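PDB 5MY7: adhesin from Neisseria meningitidis, which inhibits lysozyme and, as an adhesin of Neisseria, probably also mediates attachment to host cells. Local coordinates for residues Lys42-Thr47 / Gln105-Thr110; Val46-Asn51 / Tyr90-Gly95. All coordinates share one frame; numbering follows the deposited sequence.

Overall arrangement
After the first strand, 31-37, the chain turns into strand 43-50, which is the shared starting point of both contacts. Contact 2 joins the middle of this strand to strand 91-94 and closes the shorter loop, which includes the other two strands of the first sheet and the first strand of the second. Contact 1 joins its beginning to the next strand, 107-110, so its longer loop encloses that of contact 2. Because 91-94 and 107-110 are neighbours in the second four-stranded antiparallel sheet, the nested contacts tie one strand of the first sheet across two of the second. The C38-C121 disulfide separately ties the loop after strand 31-37 to the end of strand 116-121.

Contact 1: Lys42-Thr47 / Gln105-Thr110; sequences KKVKVT and QPIMIT
V44 and V46 face I107 and I109 in the interior of a small antiparallel barrel of the MliC/ACP-like fold, where two four-stranded sheets pack face to face. Strands 43-47 and 107-110 cross almost at right angles, 99° between their N-to-C directions, with their axes 10.3 Å apart at the closest approach. No hydrogen bond spans this gap, and between these two segments the contact is made by aliphatic methyls. I107 is the side chain that meets both valines. With CG1 set between the backbone N and the carbonyl carbon (chi1 76°) and the rest of the chain extended (chi2 167°), its delta methyl is carried forward to the opposite strand. There CD1 lies 3.9 Å from CG2 of V46, the closest approach between the segments. The two side chains slide past each other in opposite directions, and the end methyl of the isoleucine meets the CG2 branch of the valine. The same isoleucine methyl also comes within 4.4 Å of CG1 of V44. The second branch of V44 is used for the neighbouring isoleucine, so that one valine touches both inward-facing isoleucines, I107 and I109. All four side chains are buried. F118 of strand 116-121 adds an aromatic neighbour to V44 and I109, and L92 extends the apolar layer beside V46 and I107. At the I109 end, V44 CG2 stands 4.3 Å from I109 CD1.

Contact 2: Val46-Asn51 / Tyr90-Gly95; sequences VTYGFN and YVLGTG
V46 and L92 meet tip to tip between the two sheets, near the centre of the chain. V46 leads with CG1, the methyl that lies anti to its backbone N (chi1 -176°), and this atom stops 4.0 Å from CD1 of L92. The leucine approaches from strand 91-94 with CG likewise anti to its own N, chi1 -173°, which carries the isobutyl group across the gap. T47 takes no part across the interface; its OG1 is hydrogen-bonded to OG1 of T33 in the adjoining strand. Two residues on from V46, Y48 returns to the inner face. Its ring folds beneath the valine: V46 CG1 sits 3.5 Å above the ring plane, displaced toward the rim, near CZ. The valine methyl thus touches the tyrosine face and the leucine methyl in directions roughly at right angles. The phenol end of Y48 also reaches the leucine, its OH lying 4.3 Å from L92 CD1, a contact of van der Waals type. The polar need of this buried hydroxyl is met within its own sheet, by a hydrogen bond to OH of Y36, while Y84 of strand 82-84 packs against both Y48 and L92. Beyond Y48, G49 continues the strand through backbone bonding to strand 56-63. F50 turns to T56, and N51 fastens the following turn through OD1 to N of L55. These side chains are part of the hydrophobic interior between the two antiparallel sheets, consistent with the small beta-barrel of the MliC/ACP-like fold.

Contact 1: Lys42-Thr47 / Gln105-Thr110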
loop_
_atom_site.group_PDB
_atom_site.type_symbol
_atom_site.label_atom_id
_atom_site.label_comp_id
_atom_site.label_asym_id
_atom_site.label_seq_id
_atom_site.Cartn_x
_atom_site.Cartn_y
_atom_site.Cartn_z
ATOM N N LYS A 42 8.875 -8.200 9.977
ATOM C CA LYS A 42 7.450 -7.885 10.042
ATOM C C LYS A 42 6.767 -8.401 8.770
ATOM O O LYS A 42 7.335 -8.389 7.650
ATOM C CB LYS A 42 7.200 -6.375 10.213
ATOM C CG LYS A 42 7.715 -5.828 11.534
ATOM C CD LYS A 42 7.189 -4.448 11.897
ATOM C CE LYS A 42 5.733 -4.480 12.258
ATOM N NZ LYS A 42 5.152 -3.080 12.436
ATOM N N LYS A 43 5.525 -8.815 8.932
ATOM C CA LYS A 43 4.712 -9.407 7.855
ATOM C C LYS A 43 3.386 -8.639 7.711
ATOM O O LYS A 43 2.783 -8.250 8.693
ATOM C CB LYS A 43 4.438 -10.897 8.141
ATOM C CG LYS A 43 5.709 -11.736 8.019
ATOM C CD LYS A 43 5.605 -13.193 8.447
ATOM C CE LYS A 43 6.999 -13.837 8.432
ATOM N NZ LYS A 43 7.903 -13.315 9.511
ATOM N N VAL A 44 3.000 -8.371 6.474
ATOM C CA VAL A 44 1.730 -7.683 6.219
ATOM C C VAL A 44 1.082 -8.174 4.917
ATOM O O VAL A 44 1.802 -8.399 3.912
ATOM C CB VAL A 44 1.929 -6.110 6.241
ATOM C CG1 VAL A 44 2.852 -5.600 5.120
ATOM C CG2 VAL A 44 0.579 -5.379 6.208
ATOM N N LYS A 45 -0.256 -8.288 4.945
ATOM C CA LYS A 45 -1.054 -8.664 3.791
ATOM C C LYS A 45 -1.845 -7.429 3.341
ATOM O O LYS A 45 -2.600 -6.834 4.158
ATOM C CB LYS A 45 -2.004 -9.809 4.174
ATOM C CG LYS A 45 -2.750 -10.490 3.053
ATOM C CD LYS A 45 -3.512 -11.748 3.549
ATOM C CE LYS A 45 -4.636 -11.427 4.575
ATOM N NZ LYS A 45 -5.663 -10.326 4.253
ATOM N N VAL A 46 -1.742 -7.100 2.047
ATOM C CA VAL A 46 -2.423 -5.911 1.490
ATOM C C VAL A 46 -3.293 -6.309 0.317
ATOM O O VAL A 46 -2.857 -7.049 -0.573
ATOM C CB VAL A 46 -1.406 -4.818 0.998
ATOM C CG1 VAL A 46 -2.139 -3.542 0.510
ATOM C CG2 VAL A 46 -0.419 -4.490 2.113
ATOM N N THR A 47 -4.541 -5.810 0.325
ATOM C CA THR A 47 -5.525 -6.010 -0.727
ATOM C C THR A 47 -5.716 -4.709 -1.511
ATOM O O THR A 47 -6.006 -3.668 -0.903
ATOM C CB THR A 47 -6.854 -6.532 -0.155
ATOM O OG1 THR A 47 -6.621 -7.778 0.526
ATOM C CG2 THR A 47 -7.908 -6.731 -1.284
ATOM N N GLN A 105 6.046 -5.137 -7.077
ATOM C CA GLN A 105 6.442 -3.856 -6.494
ATOM C C GLN A 105 6.814 -3.985 -5.009
ATOM O O GLN A 105 6.117 -4.714 -4.272
ATOM C CB GLN A 105 5.316 -2.798 -6.613
ATOM C CG GLN A 105 4.890 -2.470 -8.038
ATOM C CD GLN A 105 6.068 -2.163 -8.942
ATOM O OE1 GLN A 105 6.822 -1.249 -8.682
ATOM N NE2 GLN A 105 6.237 -2.954 -10.018
ATOM N N PRO A 106 7.879 -3.300 -4.559
ATOM C CA PRO A 106 8.108 -3.191 -3.116
ATOM C C PRO A 106 7.110 -2.202 -2.485
ATOM O O PRO A 106 6.562 -1.353 -3.215
ATOM C CB PRO A 106 9.533 -2.657 -3.036
ATOM C CG PRO A 106 9.607 -1.722 -4.246
ATOM C CD PRO A 106 8.769 -2.403 -5.330
ATOM N N ILE A 107 6.903 -2.257 -1.167
ATOM C CA ILE A 107 6.068 -1.260 -0.467
ATOM C C ILE A 107 6.711 -0.756 0.821
ATOM O O ILE A 107 7.651 -1.382 1.368
ATOM C CB ILE A 107 4.618 -1.764 -0.156
ATOM C CG1 ILE A 107 4.541 -2.763 1.033
ATOM C CG2 ILE A 107 3.917 -2.301 -1.387
ATOM C CD1 ILE A 107 3.108 -3.022 1.538
ATOM N N MET A 108 6.198 0.364 1.320
ATOM C CA MET A 108 6.433 0.825 2.706
ATOM C C MET A 108 5.149 1.380 3.276
ATOM O O MET A 108 4.281 1.839 2.490
ATOM C CB MET A 108 7.556 1.836 2.782
ATOM C CG MET A 108 7.274 3.120 1.973
ATOM S SD MET A 108 8.661 4.277 1.891
ATOM C CE MET A 108 10.018 3.498 1.100
ATOM N N ILE A 109 4.983 1.312 4.612
ATOM C CA ILE A 109 3.811 1.892 5.300
ATOM C C ILE A 109 4.312 2.740 6.470
ATOM O O ILE A 109 5.105 2.282 7.335
ATOM C CB ILE A 109 2.808 0.825 5.817
ATOM C CG1 ILE A 109 2.314 -0.093 4.670
ATOM C CG2 ILE A 109 1.611 1.475 6.496
ATOM C CD1 ILE A 109 1.490 -1.307 5.093
ATOM N N THR A 110 3.816 4.007 6.499
ATOM C CA THR A 110 4.133 4.962 7.521
ATOM C C THR A 110 2.904 5.162 8.416
ATOM O O THR A 110 1.776 5.258 7.933
ATOM C CB THR A 110 4.590 6.306 6.878
ATOM O OG1 THR A 110 5.718 6.091 6.019
ATOM C CG2 THR A 110 5.002 7.290 7.940
#

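Contact 2: Val46-Asn51 / Tyr90-Gly95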
loop_
_atom_site.group_PDB
_atom_site.type_symbol
_atom_site.label_atom_id
_atom_site.label_comp_id
_atom_site.label_asym_id
_atom_site.label_seq_id
_atom_site.Cartn_x
_atom_site.Cartn_y
_atom_site.Cartn_z
ATOM N N VAL A 46 -1.742 -7.100 2.047
ATOM C CA VAL A 46 -2.423 -5.911 1.490
ATOM C C VAL A 46 -3.293 -6.309 0.317
ATOM O O VAL A 46 -2.857 -7.049 -0.573
ATOM C CB VAL A 46 -1.406 -4.818 0.998
ATOM C CG1 VAL A 46 -2.139 -3.542 0.510
ATOM C CG2 VAL A 46 -0.419 -4.490 2.113
ATOM N N THR A 47 -4.541 -5.810 0.325
ATOM C CA THR A 47 -5.525 -6.010 -0.727
ATOM C C THR A 47 -5.716 -4.709 -1.511
ATOM O O THR A 47 -6.006 -3.668 -0.903
ATOM C CB THR A 47 -6.854 -6.532 -0.155
ATOM O OG1 THR A 47 -6.621 -7.778 0.526
ATOM C CG2 THR A 47 -7.908 -6.731 -1.284
ATOM N N TYR A 48 -5.512 -4.783 -2.830
ATOM C CA TYR A 48 -5.670 -3.655 -3.726
ATOM C C TYR A 48 -6.967 -3.780 -4.507
ATOM O O TYR A 48 -7.273 -4.864 -5.082
ATOM C CB TYR A 48 -4.479 -3.540 -4.693
ATOM C CG TYR A 48 -3.124 -3.447 -4.002
ATOM C CD1 TYR A 48 -2.640 -2.217 -3.531
ATOM C CD2 TYR A 48 -2.332 -4.575 -3.753
ATOM C CE1 TYR A 48 -1.429 -2.111 -2.867
ATOM C CE2 TYR A 48 -1.111 -4.468 -3.106
ATOM C CZ TYR A 48 -0.666 -3.240 -2.648
ATOM O OH TYR A 48 0.558 -3.108 -1.994
ATOM N N GLY A 49 -7.719 -2.665 -4.553
ATOM C CA GLY A 49 -8.886 -2.548 -5.438
ATOM C C GLY A 49 -8.558 -1.946 -6.792
ATOM O O GLY A 49 -7.767 -0.990 -6.884
ATOM N N PHE A 50 -9.169 -2.520 -7.836
ATOM C CA PHE A 50 -8.957 -2.083 -9.222
ATOM C C PHE A 50 -10.280 -1.774 -9.911
ATOM O O PHE A 50 -11.195 -2.569 -9.773
ATOM C CB PHE A 50 -8.294 -3.205 -10.011
ATOM C CG PHE A 50 -6.824 -3.418 -9.693
ATOM C CD1 PHE A 50 -5.834 -2.745 -10.407
ATOM C CD2 PHE A 50 -6.439 -4.308 -8.704
ATOM C CE1 PHE A 50 -4.487 -2.942 -10.129
ATOM C CE2 PHE A 50 -5.108 -4.523 -8.432
ATOM C CZ PHE A 50 -4.128 -3.837 -9.124
ATOM N N ASN A 51 -10.394 -0.607 -10.574
ATOM C CA ASN A 51 -11.652 -0.225 -11.273
ATOM C C ASN A 51 -11.670 -0.799 -12.693
ATOM O O ASN A 51 -10.692 -1.446 -13.109
ATOM C CB ASN A 51 -11.896 1.293 -11.215
ATOM C CG ASN A 51 -11.051 2.091 -12.186
ATOM O OD1 ASN A 51 -10.148 1.579 -12.832
ATOM N ND2 ASN A 51 -11.345 3.400 -12.265
ATOM N N TYR A 90 -2.697 6.200 8.257
ATOM C CA TYR A 90 -1.600 5.400 7.692
ATOM C C TYR A 90 -1.426 5.765 6.211
ATOM O O TYR A 90 -2.432 6.014 5.492
ATOM C CB TYR A 90 -1.857 3.873 7.849
ATOM C CG TYR A 90 -1.650 3.378 9.283
ATOM C CD1 TYR A 90 -2.692 3.420 10.215
ATOM C CD2 TYR A 90 -0.445 2.825 9.684
ATOM C CE1 TYR A 90 -2.498 2.975 11.513
ATOM C CE2 TYR A 90 -0.242 2.372 10.983
ATOM C CZ TYR A 90 -1.277 2.447 11.899
ATOM O OH TYR A 90 -1.106 1.993 13.195
ATOM N N VAL A 91 -0.173 5.682 5.725
ATOM C CA VAL A 91 0.147 5.999 4.325
ATOM C C VAL A 91 1.024 4.901 3.722
ATOM O O VAL A 91 2.124 4.596 4.261
ATOM C CB VAL A 91 0.857 7.383 4.219
ATOM C CG1 VAL A 91 1.305 7.673 2.779
ATOM C CG2 VAL A 91 -0.078 8.501 4.713
ATOM N N LEU A 92 0.558 4.332 2.611
ATOM C CA LEU A 92 1.293 3.294 1.875
ATOM C C LEU A 92 1.930 3.882 0.612
ATOM O O LEU A 92 1.231 4.537 -0.174
ATOM C CB LEU A 92 0.401 2.093 1.566
ATOM C CG LEU A 92 1.062 0.830 0.931
ATOM C CD1 LEU A 92 0.242 -0.406 1.283
ATOM C CD2 LEU A 92 1.261 0.867 -0.580
ATOM N N GLY A 93 3.232 3.631 0.409
ATOM C CA GLY A 93 3.929 4.039 -0.812
ATOM C C GLY A 93 4.501 2.833 -1.584
ATOM O O GLY A 93 5.026 1.860 -0.962
ATOM N N THR A 94 4.314 2.846 -2.900
ATOM C CA THR A 94 4.740 1.760 -3.798
ATOM C C THR A 94 5.080 2.299 -5.180
ATOM O O THR A 94 5.174 3.523 -5.352
ATOM C CB THR A 94 3.687 0.639 -3.838
ATOM O OG1 THR A 94 4.242 -0.533 -4.495
ATOM C CG2 THR A 94 2.408 1.067 -4.510
ATOM N N GLY A 95 5.346 1.410 -6.136
ATOM C CA GLY A 95 5.575 1.808 -7.510
ATOM C C GLY A 95 4.302 2.047 -8.304
ATOM O O GLY A 95 3.243 2.422 -7.762
#